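Local atomic coordinates of terminal oxygenase component of carbazole 1,9a-dioxygenase (Nocardioides aromaticivorans, PDB entry 3GCF), a protein that serves as the terminal oxygenase of carbazole 1,9a-dioxygenase, probably passing electrons from ferredoxin through a Rieske [2Fe-2S] cluster to a mononuclear iron for dioxygenation of carbazole. Residues Leu60-Lys65 with Tyr103-Gly108; Phe289-Ser294 with Glu299-Leu304. All blocks are in the same frame, centred on the assembly; numbering follows the deposited sequence.

Contact 1. Residues Leu60-Lys65 with Tyr103-Gly108; sequences LLTRAK and YDLDDG
Within the Rieske domain, L105, at the turn that leads out of the short strand 101-104 of the cluster-binding subdomain, packs on T62 and A64 of strand 57-64 in the larger antiparallel sheet of the same domain. On the leucine side one methyl, CD1, does all the touching. L105 CD1 lies 3.6 Å from T62 CG2 and 4.0 Å from A64 CB, so it meets two alternate residues on one face of the strand, while R63 between them points away. The contact is small, burying 91 Å² in all, and apolar. The threonine and leucine side chains cross at about a right angle. With CG anti to its carbonyl carbon (chi1 -67°) and an extended chi2 of 179°, L105 carries CD1 out to the strand. T62 divides its two branches: the methyl faces L105, and OG1, anti to the backbone N, hydrogen-bonds to the backbone O of E48. The turn bearing L105 is fixed from within. D104 OD1 accepts the backbone N of D106 at 2.7 Å, an Asx turn, in a bent bond with an angle of 132° at the hydrogen. G108 N hydrogen-bonds to D104 O at 2.7 Å and closes the turn, with G108 at positive phi. The side chain of L105 is about 14 Å from the bound [2Fe-2S] cluster, so this is structural packing between the turn after strand 101-104 and the larger sheet, away from the cluster. D106 OD1 forms a salt bridge with K69 of strand 67-72, a second tie from the turn to the larger sheet. L105 also touches K69 and I71 of strand 67-72 and V94 of strand 93-95, which places it between the sheets, and T62 leans on F49 of strand 49-54.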
ATOM      1  N   LEU A  60       8.992  24.254  -0.001  1.00 10.06           N
ATOM      2  CA  LEU A  60      10.338  24.185  -0.545  1.00 10.48           C
ATOM      3  C   LEU A  60      11.182  25.256   0.132  1.00 11.63           C
ATOM      4  O   LEU A  60      10.822  26.437   0.128  1.00 13.46           O
ATOM      5  CB  LEU A  60      10.319  24.430  -2.057  1.00 11.54           C
ATOM      6  CG  LEU A  60      11.674  24.367  -2.765  1.00 13.44           C
ATOM      7  CD1 LEU A  60      12.173  22.930  -2.777  1.00 13.61           C
ATOM      8  CD2 LEU A  60      11.541  24.893  -4.195  1.00 12.79           C
ATOM      9  N   LEU A  61      12.301  24.847   0.721  1.00 10.16           N
ATOM     10  CA  LEU A  61      13.184  25.794   1.383  1.00 10.63           C
ATOM     11  C   LEU A  61      14.470  25.970   0.594  1.00 10.24           C
ATOM     12  O   LEU A  61      14.952  25.032  -0.033  1.00 12.85           O
ATOM     13  CB  LEU A  61      13.551  25.305   2.789  1.00  9.66           C
ATOM     14  CG  LEU A  61      12.447  24.954   3.790  1.00 10.13           C
ATOM     15  CD1 LEU A  61      13.088  24.376   5.043  1.00  9.64           C
ATOM     16  CD2 LEU A  61      11.624  26.187   4.126  1.00  8.16           C
ATOM     17  N   THR A  62      15.024  27.175   0.630  1.00 10.80           N
ATOM     18  CA  THR A  62      16.286  27.448  -0.037  1.00 10.87           C
ATOM     19  C   THR A  62      16.909  28.671   0.621  1.00 12.56           C
ATOM     20  O   THR A  62      16.250  29.364   1.402  1.00 12.40           O
ATOM     21  CB  THR A  62      16.094  27.732  -1.544  1.00 11.75           C
ATOM     22  OG1 THR A  62      17.376  27.857  -2.166  1.00 11.94           O
ATOM     23  CG2 THR A  62      15.314  29.023  -1.759  1.00 11.11           C
ATOM     24  N   ARG A  63      18.186  28.915   0.346  1.00 12.11           N
ATOM     25  CA  ARG A  63      18.847  30.097   0.886  1.00 11.59           C
ATOM     26  C   ARG A  63      19.189  30.979  -0.317  1.00 12.95           C
ATOM     27  O   ARG A  63      19.927  30.565  -1.217  1.00 12.44           O
ATOM     28  CB  ARG A  63      20.121  29.729   1.651  1.00 10.73           C
ATOM     29  CG  ARG A  63      20.782  30.921   2.352  1.00  9.06           C
ATOM     30  CD  ARG A  63      22.094  30.529   3.031  1.00 10.07           C
ATOM     31  NE  ARG A  63      21.901  29.544   4.097  1.00 12.69           N
ATOM     32  CZ  ARG A  63      21.368  29.813   5.289  1.00 14.30           C
ATOM     33  NH1 ARG A  63      20.973  31.046   5.582  1.00 12.08           N
ATOM     34  NH2 ARG A  63      21.213  28.843   6.184  1.00 11.38           N
ATOM     35  N   ALA A  64      18.624  32.181  -0.335  1.00 13.14           N
ATOM     36  CA  ALA A  64      18.848  33.132  -1.419  1.00 13.47           C
ATOM     37  C   ALA A  64      19.464  34.413  -0.859  1.00 14.74           C
ATOM     38  O   ALA A  64      18.857  35.100  -0.029  1.00 12.95           O
ATOM     39  CB  ALA A  64      17.529  33.441  -2.113  1.00 12.77           C
ATOM     40  N   LYS A  65      20.671  34.727  -1.318  1.00 16.72           N
ATOM     41  CA  LYS A  65      21.385  35.911  -0.853  1.00 19.57           C
ATOM     42  C   LYS A  65      21.543  35.858   0.664  1.00 20.38           C
ATOM     43  O   LYS A  65      21.375  36.866   1.351  1.00 19.78           O
ATOM     44  CB  LYS A  65      20.633  37.183  -1.246  1.00 22.49           C
ATOM     45  CG  LYS A  65      20.533  37.412  -2.748  1.00 27.87           C
ATOM     46  CD  LYS A  65      19.625  38.590  -3.053  1.00 31.68           C
ATOM     47  CE  LYS A  65      19.534  38.854  -4.545  1.00 36.02           C
ATOM     48  NZ  LYS A  65      18.576  39.959  -4.855  1.00 38.71           N
ATOM     49  N   TYR A 103       9.284  32.056 -10.276  1.00 11.50           N
ATOM     50  CA  TYR A 103       8.675  32.840  -9.214  1.00 11.79           C
ATOM     51  C   TYR A 103       9.646  33.620  -8.342  1.00 13.01           C
ATOM     52  O   TYR A 103      10.780  33.193  -8.103  1.00 13.01           O
ATOM     53  CB  TYR A 103       7.844  31.932  -8.308  1.00 10.34           C
ATOM     54  CG  TYR A 103       6.845  31.061  -9.035  1.00 10.11           C
ATOM     55  CD1 TYR A 103       7.256  29.908  -9.707  1.00  8.45           C
ATOM     56  CD2 TYR A 103       5.491  31.391  -9.058  1.00  8.37           C
ATOM     57  CE1 TYR A 103       6.342  29.104 -10.381  1.00  8.80           C
ATOM     58  CE2 TYR A 103       4.568  30.592  -9.732  1.00 11.16           C
ATOM     59  CZ  TYR A 103       5.003  29.450 -10.390  1.00  8.40           C
ATOM     60  OH  TYR A 103       4.099  28.648 -11.039  1.00  8.94           O
ATOM     61  N   ASP A 104       9.167  34.764  -7.861  1.00 13.93           N
ATOM     62  CA  ASP A 104       9.925  35.644  -6.975  1.00 15.04           C
ATOM     63  C   ASP A 104       9.732  35.069  -5.572  1.00 14.58           C
ATOM     64  O   ASP A 104       8.604  34.954  -5.096  1.00 14.11           O
ATOM     65  CB  ASP A 104       9.342  37.061  -7.043  1.00 16.95           C
ATOM     66  CG  ASP A 104      10.089  38.050  -6.172  1.00 22.80           C
ATOM     67  OD1 ASP A 104      10.289  37.773  -4.968  1.00 23.36           O
ATOM     68  OD2 ASP A 104      10.470  39.120  -6.694  1.00 27.34           O
ATOM     69  N   LEU A 105      10.820  34.706  -4.907  1.00 14.85           N
ATOM     70  CA  LEU A 105      10.700  34.130  -3.573  1.00 16.92           C
ATOM     71  C   LEU A 105      10.124  35.079  -2.524  1.00 17.67           C
ATOM     72  O   LEU A 105       9.495  34.632  -1.571  1.00 18.60           O
ATOM     73  CB  LEU A 105      12.056  33.607  -3.098  1.00 14.53           C
ATOM     74  CG  LEU A 105      12.627  32.406  -3.857  1.00 15.81           C
ATOM     75  CD1 LEU A 105      13.974  32.035  -3.260  1.00 14.37           C
ATOM     76  CD2 LEU A 105      11.665  31.225  -3.773  1.00 14.37           C
ATOM     77  N   ASP A 106      10.318  36.382  -2.697  1.00 17.67           N
ATOM     78  CA  ASP A 106       9.814  37.334  -1.713  1.00 18.19           C
ATOM     79  C   ASP A 106       8.301  37.466  -1.655  1.00 17.46           C
ATOM     80  O   ASP A 106       7.746  37.692  -0.584  1.00 16.43           O
ATOM     81  CB  ASP A 106      10.426  38.722  -1.931  1.00 20.73           C
ATOM     82  CG  ASP A 106      11.905  38.760  -1.605  1.00 24.56           C
ATOM     83  OD1 ASP A 106      12.320  38.060  -0.656  1.00 28.12           O
ATOM     84  OD2 ASP A 106      12.652  39.501  -2.285  1.00 29.08           O
ATOM     85  N   ASP A 107       7.626  37.319  -2.791  1.00 16.77           N
ATOM     86  CA  ASP A 107       6.172  37.454  -2.803  1.00 16.80           C
ATOM     87  C   ASP A 107       5.453  36.324  -3.532  1.00 14.14           C
ATOM     88  O   ASP A 107       4.232  36.346  -3.659  1.00 13.99           O
ATOM     89  CB  ASP A 107       5.767  38.799  -3.425  1.00 18.48           C
ATOM     90  CG  ASP A 107       6.246  38.944  -4.860  1.00 21.49           C
ATOM     91  OD1 ASP A 107       6.550  37.910  -5.492  1.00 22.75           O
ATOM     92  OD2 ASP A 107       6.308  40.085  -5.363  1.00 23.68           O
ATOM     93  N   GLY A 108       6.207  35.351  -4.027  1.00 13.27           N
ATOM     94  CA  GLY A 108       5.601  34.220  -4.714  1.00 12.24           C
ATOM     95  C   GLY A 108       4.969  34.482  -6.070  1.00 13.61           C
ATOM     96  O   GLY A 108       4.361  33.581  -6.663  1.00 11.95           O
TER

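Contact 2. Residues Phe289-Ser294 with Glu299-Leu304; sequences FYVPIS and EYFQVL
F289 and F301 face each other as a hydrogen-bonded pair in the antiparallel beta hairpin of strands 285-292 and 298-307, part of the large sheet of the catalytic domain. Their backbones exchange two bonds, F301 N to F289 O at 3.0 Å and F289 N to F301 O at 3.1 Å. V291 and E299 repeat the pattern nearer the turn, where E299 N to V291 O is shorter, at 2.7 Å, and the return bond is more bent. On the face shared by these four residues, F289 CD1 lies against F301 CB at 3.8 Å, and V291 CG2 touches F301 CE1. P37 of strand 34-40 packs on F289, V291 and F301. E299 runs out with CG anti to its backbone N and bends at chi2 (73°); R170 and T172 of strand 164-173 hold its carboxylate, and I293 CD1 touches OE1. The other face carries the non-hydrogen-bonded pair Y290 and Y300, whose rings run side by side with planes 12° apart but slid so that they barely overlap. E288 receives both phenols, Y290 OH on OE1 and Y300 OH on OE2, tying the rings together at their far ends. R341 makes a cation-pi contact with Y300, whose side chain is about 6 Å from the bound iron. Y290 CE2 meets Y300 CD1 at 4.0 Å.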
ATOM      1  N   PHE A 289       9.953  18.787  19.305  1.00  8.96           N
ATOM      2  CA  PHE A 289       8.847  19.295  18.500  1.00  7.69           C
ATOM      3  C   PHE A 289       8.269  18.088  17.772  1.00  8.41           C
ATOM      4  O   PHE A 289       8.988  17.130  17.476  1.00  7.65           O
ATOM      5  CB  PHE A 289       9.329  20.322  17.471  1.00  7.50           C
ATOM      6  CG  PHE A 289       9.998  21.529  18.071  1.00  6.58           C
ATOM      7  CD1 PHE A 289      11.285  21.446  18.593  1.00  6.32           C
ATOM      8  CD2 PHE A 289       9.352  22.761  18.084  1.00  6.45           C
ATOM      9  CE1 PHE A 289      11.920  22.575  19.115  1.00  8.46           C
ATOM     10  CE2 PHE A 289       9.979  23.895  18.603  1.00  6.03           C
ATOM     11  CZ  PHE A 289      11.263  23.802  19.118  1.00  4.54           C
ATOM     12  N   TYR A 290       6.973  18.132  17.489  1.00  8.00           N
ATOM     13  CA  TYR A 290       6.311  17.028  16.809  1.00  7.76           C
ATOM     14  C   TYR A 290       5.419  17.631  15.733  1.00  8.16           C
ATOM     15  O   TYR A 290       4.200  17.624  15.841  1.00 11.59           O
ATOM     16  CB  TYR A 290       5.484  16.222  17.820  1.00  8.38           C
ATOM     17  CG  TYR A 290       6.185  16.004  19.158  1.00  7.70           C
ATOM     18  CD1 TYR A 290       6.167  16.990  20.142  1.00  6.41           C
ATOM     19  CD2 TYR A 290       6.867  14.815  19.433  1.00  6.44           C
ATOM     20  CE1 TYR A 290       6.807  16.802  21.374  1.00  7.09           C
ATOM     21  CE2 TYR A 290       7.514  14.613  20.660  1.00  7.41           C
ATOM     22  CZ  TYR A 290       7.476  15.615  21.628  1.00  9.75           C
ATOM     23  OH  TYR A 290       8.087  15.425  22.852  1.00  7.12           O
ATOM     24  N   VAL A 291       6.049  18.157  14.690  1.00  8.95           N
ATOM     25  CA  VAL A 291       5.334  18.814  13.606  1.00  8.27           C
ATOM     26  C   VAL A 291       4.612  17.834  12.696  1.00  8.27           C
ATOM     27  O   VAL A 291       5.220  16.939  12.118  1.00  9.88           O
ATOM     28  CB  VAL A 291       6.300  19.679  12.769  1.00  8.81           C
ATOM     29  CG1 VAL A 291       5.512  20.588  11.822  1.00  8.52           C
ATOM     30  CG2 VAL A 291       7.183  20.508  13.699  1.00  6.59           C
ATOM     31  N   PRO A 292       3.292  17.993  12.560  1.00  8.52           N
ATOM     32  CA  PRO A 292       2.522  17.091  11.702  1.00 11.52           C
ATOM     33  C   PRO A 292       3.023  17.133  10.256  1.00 11.61           C
ATOM     34  O   PRO A 292       3.342  18.200   9.733  1.00 10.38           O
ATOM     35  CB  PRO A 292       1.091  17.632  11.814  1.00 10.11           C
ATOM     36  CG  PRO A 292       1.088  18.381  13.114  1.00  9.79           C
ATOM     37  CD  PRO A 292       2.431  19.047  13.123  1.00  9.46           C
ATOM     38  N   ILE A 293       3.115  15.964   9.631  1.00 11.56           N
ATOM     39  CA  ILE A 293       3.522  15.869   8.237  1.00 10.57           C
ATOM     40  C   ILE A 293       2.207  15.611   7.513  1.00 13.14           C
ATOM     41  O   ILE A 293       1.831  16.335   6.593  1.00 14.56           O
ATOM     42  CB  ILE A 293       4.489  14.699   8.006  1.00  9.83           C
ATOM     43  CG1 ILE A 293       5.855  15.037   8.615  1.00  8.87           C
ATOM     44  CG2 ILE A 293       4.615  14.405   6.512  1.00  8.73           C
ATOM     45  CD1 ILE A 293       6.838  13.886   8.624  1.00  8.13           C
ATOM     46  N   SER A 294       1.503  14.583   7.969  1.00 13.22           N
ATOM     47  CA  SER A 294       0.206  14.213   7.424  1.00 15.51           C
ATOM     48  C   SER A 294      -0.664  13.848   8.623  1.00 17.13           C
ATOM     49  O   SER A 294      -0.314  14.145   9.765  1.00 16.89           O
ATOM     50  CB  SER A 294       0.333  13.011   6.486  1.00 13.77           C
ATOM     51  OG  SER A 294       0.761  11.860   7.194  1.00 15.58           O
ATOM     52  N   GLU A 299       7.142  15.016  12.159  1.00  7.83           N
ATOM     53  CA  GLU A 299       8.584  15.195  12.143  1.00  8.78           C
ATOM     54  C   GLU A 299       9.001  15.457  13.580  1.00  9.56           C
ATOM     55  O   GLU A 299       8.584  16.443  14.197  1.00  8.64           O
ATOM     56  CB  GLU A 299       8.979  16.377  11.259  1.00  8.60           C
ATOM     57  CG  GLU A 299      10.483  16.490  11.037  1.00 10.44           C
ATOM     58  CD  GLU A 299      11.030  15.426  10.089  1.00 11.10           C
ATOM     59  OE1 GLU A 299      10.253  14.559   9.635  1.00  9.76           O
ATOM     60  OE2 GLU A 299      12.244  15.460   9.794  1.00 12.24           O
ATOM     61  N   TYR A 300       9.822  14.558  14.103  1.00  9.42           N
ATOM     62  CA  TYR A 300      10.301  14.631  15.473  1.00  8.47           C
ATOM     63  C   TYR A 300      11.638  15.368  15.539  1.00  9.35           C
ATOM     64  O   TYR A 300      12.634  14.898  15.001  1.00  8.71           O
ATOM     65  CB  TYR A 300      10.420  13.196  15.999  1.00  7.56           C
ATOM     66  CG  TYR A 300      11.054  12.993  17.359  1.00  8.96           C
ATOM     67  CD1 TYR A 300      10.789  13.851  18.428  1.00  7.97           C
ATOM     68  CD2 TYR A 300      11.876  11.884  17.592  1.00  9.55           C
ATOM     69  CE1 TYR A 300      11.328  13.606  19.699  1.00  8.90           C
ATOM     70  CE2 TYR A 300      12.414  11.629  18.847  1.00  8.36           C
ATOM     71  CZ  TYR A 300      12.140  12.488  19.897  1.00 10.75           C
ATOM     72  OH  TYR A 300      12.683  12.216  21.134  1.00  9.82           O
ATOM     73  N   PHE A 301      11.640  16.537  16.177  1.00  9.64           N
ATOM     74  CA  PHE A 301      12.859  17.331  16.342  1.00  9.05           C
ATOM     75  C   PHE A 301      13.353  17.158  17.774  1.00 10.33           C
ATOM     76  O   PHE A 301      12.565  17.197  18.716  1.00  9.77           O
ATOM     77  CB  PHE A 301      12.605  18.836  16.135  1.00  8.79           C
ATOM     78  CG  PHE A 301      12.353  19.248  14.705  1.00  9.60           C
ATOM     79  CD1 PHE A 301      11.159  18.925  14.066  1.00  7.86           C
ATOM     80  CD2 PHE A 301      13.294  20.015  14.017  1.00  8.77           C
ATOM     81  CE1 PHE A 301      10.900  19.364  12.761  1.00 10.21           C
ATOM     82  CE2 PHE A 301      13.051  20.461  12.707  1.00 11.72           C
ATOM     83  CZ  PHE A 301      11.847  20.136  12.078  1.00  9.80           C
ATOM     84  N   GLN A 302      14.656  16.969  17.935  1.00  9.95           N
ATOM     85  CA  GLN A 302      15.253  16.853  19.253  1.00  9.65           C
ATOM     86  C   GLN A 302      16.335  17.918  19.255  1.00  9.26           C
ATOM     87  O   GLN A 302      17.236  17.867  18.427  1.00  9.72           O
ATOM     88  CB  GLN A 302      15.889  15.482  19.451  1.00 10.08           C
ATOM     89  CG  GLN A 302      14.909  14.338  19.529  1.00 10.69           C
ATOM     90  CD  GLN A 302      15.587  13.012  19.303  1.00 11.83           C
ATOM     91  OE1 GLN A 302      16.009  12.703  18.190  1.00 13.08           O
ATOM     92  NE2 GLN A 302      15.711  12.220  20.360  1.00 14.81           N
ATOM     93  N   VAL A 303      16.248  18.879  20.170  1.00  8.14           N
ATOM     94  CA  VAL A 303      17.233  19.955  20.224  1.00  9.05           C
ATOM     95  C   VAL A 303      17.801  20.111  21.623  1.00 10.07           C
ATOM     96  O   VAL A 303      17.062  20.299  22.594  1.00 10.74           O
ATOM     97  CB  VAL A 303      16.614  21.306  19.790  1.00 10.49           C
ATOM     98  CG1 VAL A 303      17.715  22.338  19.561  1.00  8.47           C
ATOM     99  CG2 VAL A 303      15.791  21.122  18.525  1.00  7.76           C
ATOM    100  N   LEU A 304      19.122  20.035  21.722  1.00 11.09           N
ATOM    101  CA  LEU A 304      19.797  20.157  23.003  1.00 10.11           C
ATOM    102  C   LEU A 304      20.342  21.566  23.195  1.00 11.22           C
ATOM    103  O   LEU A 304      20.937  22.143  22.285  1.00 11.92           O
ATOM    104  CB  LEU A 304      20.924  19.125  23.091  1.00  9.18           C
ATOM    105  CG  LEU A 304      20.458  17.667  22.960  1.00  8.85           C
ATOM    106  CD1 LEU A 304      21.636  16.733  23.193  1.00  6.78           C
ATOM    107  CD2 LEU A 304      19.348  17.374  23.962  1.00  4.90           C
TER

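Overall arrangement
From the N terminus the chain first builds the Rieske domain, where contact 1 closes a loop of 37 residues between 60-65 and 103-108; that span includes the cluster ligands C75, H77, C96 and H99. The chain then enters the catalytic domain and passes the iron ligands H189 and H193 before contact 2 closes a hairpin across four residues; the third iron ligand, D337, follows. The two contacts are in series, neither nested nor crossed. Contact 1 ties the turn after the small sheet's middle strand to the larger sheet of the same domain, whereas contact 2 pairs neighbouring strands within one sheet. Their centres are 24 Å apart. Backbone hydrogen bonds of P292 with L55 and of I293 with G56 link 289-294 to the Rieske domain.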